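Local coordinates for zinc-binding protein TroA (Treponema pallidum, PDB 1K0F), which binds zinc with high affinity in the periplasm and delivers it to the membrane permease of an ABC transporter for import into the cytoplasm, at residues A213-S218 against D269-A274. Numbering follows the deposited sequence.
Sequences AIFIES and DTIVAA
Phe215 drives its ring end-on into the last turn of helix 260-273, meeting Thr270 and Ile271, and Ala274 just past its end. The CH-pi part falls to Ile271: its CG1 sits over one ring face, 4.0 Å from the centroid of the Phe215 ring and 18° off the normal, displaced toward the rim that carries CE2 and CZ. With Ile271 CG1 beside the backbone N (chi1 -68°), that branch reaches over the ring while the ring's far end abuts the helix backbone, Phe215 CZ lying 3.3 Å from Ile271 CA. At the ring's edge comes the methyl of Thr270, with CG2 3.3 Å from Phe215 CE2; the hydroxyl on the other branch is hydrogen-bonded to the carbonyl O of His266. Ala274 CB approaches the ring obliquely, 3.3 Å from Phe215 CZ. A separate apolar touch lies two residues earlier on the strand, where Ala213 CB is 3.9 Å from Ala274 CB and nearer still, 3.2 Å, to Ala274 O. The Phe215 side chain is about 10 Å from that of His168, a zinc-binding residue, vacant in this zinc-free form. In the C-terminal lobe of this family 9 solute-binding fold, joined to the other lobe by long helix 129-156, helix 260-273 packs on parallel strands 213-217 and 240-245; Leu245 and Leu164 of strand 163-166 each touch both Phe215 and Ile271.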
loop_
_atom_site.group_PDB
_atom_site.type_symbol
_atom_site.label_atom_id
_atom_site.label_comp_id
_atom_site.label_asym_id
_atom_site.label_seq_id
_atom_site.Cartn_x
_atom_site.Cartn_y
_atom_site.Cartn_z
ATOM N N ALA A 213 -5.553 -20.404 4.829
ATOM C CA ALA A 213 -4.334 -19.804 4.334
ATOM C C ALA A 213 -3.920 -18.490 4.980
ATOM O O ALA A 213 -4.744 -17.716 5.446
ATOM C CB ALA A 213 -4.442 -19.613 2.812
ATOM N N ILE A 214 -2.611 -18.266 4.999
ATOM C CA ILE A 214 -2.001 -17.051 5.513
ATOM C C ILE A 214 -1.285 -16.526 4.268
ATOM O O ILE A 214 -1.103 -17.279 3.316
ATOM C CB ILE A 214 -0.980 -17.358 6.653
ATOM C CG1 ILE A 214 -0.039 -18.494 6.248
ATOM C CG2 ILE A 214 -1.727 -17.742 7.927
ATOM C CD1 ILE A 214 1.208 -18.576 7.096
ATOM N N PHE A 215 -0.876 -15.260 4.255
ATOM C CA PHE A 215 -0.226 -14.721 3.064
ATOM C C PHE A 215 1.148 -14.097 3.215
ATOM O O PHE A 215 1.494 -13.529 4.246
ATOM C CB PHE A 215 -1.145 -13.704 2.397
ATOM C CG PHE A 215 -2.473 -14.269 2.009
ATOM C CD1 PHE A 215 -3.382 -14.669 2.983
ATOM C CD2 PHE A 215 -2.797 -14.456 0.674
ATOM C CE1 PHE A 215 -4.595 -15.253 2.633
ATOM C CE2 PHE A 215 -4.014 -15.044 0.308
ATOM C CZ PHE A 215 -4.914 -15.444 1.291
ATOM N N ILE A 216 1.936 -14.207 2.158
ATOM C CA ILE A 216 3.263 -13.616 2.132
ATOM C C ILE A 216 3.050 -12.205 1.612
ATOM O O ILE A 216 1.924 -11.789 1.345
ATOM C CB ILE A 216 4.229 -14.365 1.160
ATOM C CG1 ILE A 216 3.433 -15.196 0.160
ATOM C CG2 ILE A 216 5.174 -15.282 1.945
ATOM C CD1 ILE A 216 4.266 -15.758 -0.939
ATOM N N GLU A 217 4.132 -11.463 1.461
ATOM C CA GLU A 217 4.024 -10.117 0.958
ATOM C C GLU A 217 5.250 -9.791 0.160
ATOM O O GLU A 217 6.336 -10.267 0.457
ATOM C CB GLU A 217 3.873 -9.141 2.100
ATOM C CG GLU A 217 2.482 -9.119 2.673
ATOM C CD GLU A 217 2.349 -8.095 3.759
ATOM O OE1 GLU A 217 1.398 -8.184 4.560
ATOM O OE2 GLU A 217 3.210 -7.197 3.813
ATOM N N SER A 218 5.058 -8.971 -0.860
ATOM C CA SER A 218 6.134 -8.577 -1.743
ATOM C C SER A 218 7.219 -7.723 -1.094
ATOM O O SER A 218 8.363 -7.740 -1.550
ATOM C CB SER A 218 5.550 -7.820 -2.933
ATOM O OG SER A 218 4.267 -7.330 -2.608
ATOM N N ASP A 269 -8.278 -10.977 -4.878
ATOM C CA ASP A 269 -8.436 -12.214 -5.616
ATOM C C ASP A 269 -7.728 -13.267 -4.791
ATOM O O ASP A 269 -8.357 -14.114 -4.175
ATOM C CB ASP A 269 -7.791 -12.094 -7.002
ATOM C CG ASP A 269 -8.657 -11.321 -7.977
ATOM O OD1 ASP A 269 -9.540 -10.577 -7.519
ATOM O OD2 ASP A 269 -8.447 -11.455 -9.202
ATOM N N THR A 270 -6.404 -13.180 -4.758
ATOM C CA THR A 270 -5.575 -14.125 -4.019
ATOM C C THR A 270 -6.120 -14.502 -2.648
ATOM O O THR A 270 -6.170 -15.682 -2.291
ATOM C CB THR A 270 -4.162 -13.557 -3.838
ATOM O OG1 THR A 270 -3.508 -13.520 -5.113
ATOM C CG2 THR A 270 -3.352 -14.414 -2.870
ATOM N N ILE A 271 -6.544 -13.497 -1.887
ATOM C CA ILE A 271 -7.041 -13.724 -0.537
ATOM C C ILE A 271 -8.315 -14.548 -0.459
ATOM O O ILE A 271 -8.294 -15.675 0.043
ATOM C CB ILE A 271 -7.249 -12.390 0.206
ATOM C CG1 ILE A 271 -5.893 -11.733 0.471
ATOM C CG2 ILE A 271 -7.973 -12.624 1.535
ATOM C CD1 ILE A 271 -6.002 -10.349 1.028
ATOM N N VAL A 272 -9.424 -13.989 -0.935
ATOM C CA VAL A 272 -10.687 -14.720 -0.910
ATOM C C VAL A 272 -10.473 -16.094 -1.556
ATOM O O VAL A 272 -10.896 -17.118 -1.015
ATOM C CB VAL A 272 -11.823 -13.949 -1.653
ATOM C CG1 VAL A 272 -12.098 -12.634 -0.955
ATOM C CG2 VAL A 272 -11.452 -13.708 -3.100
ATOM N N ALA A 273 -9.803 -16.118 -2.704
ATOM C CA ALA A 273 -9.534 -17.378 -3.367
ATOM C C ALA A 273 -8.935 -18.306 -2.318
ATOM O O ALA A 273 -9.515 -19.336 -1.969
ATOM C CB ALA A 273 -8.550 -17.176 -4.504
ATOM N N ALA A 274 -7.788 -17.905 -1.786
ATOM C CA ALA A 274 -7.088 -18.695 -0.787
ATOM C C ALA A 274 -7.838 -18.819 0.531
ATOM O O ALA A 274 -7.305 -19.377 1.487
ATOM C CB ALA A 274 -5.711 -18.100 -0.537
#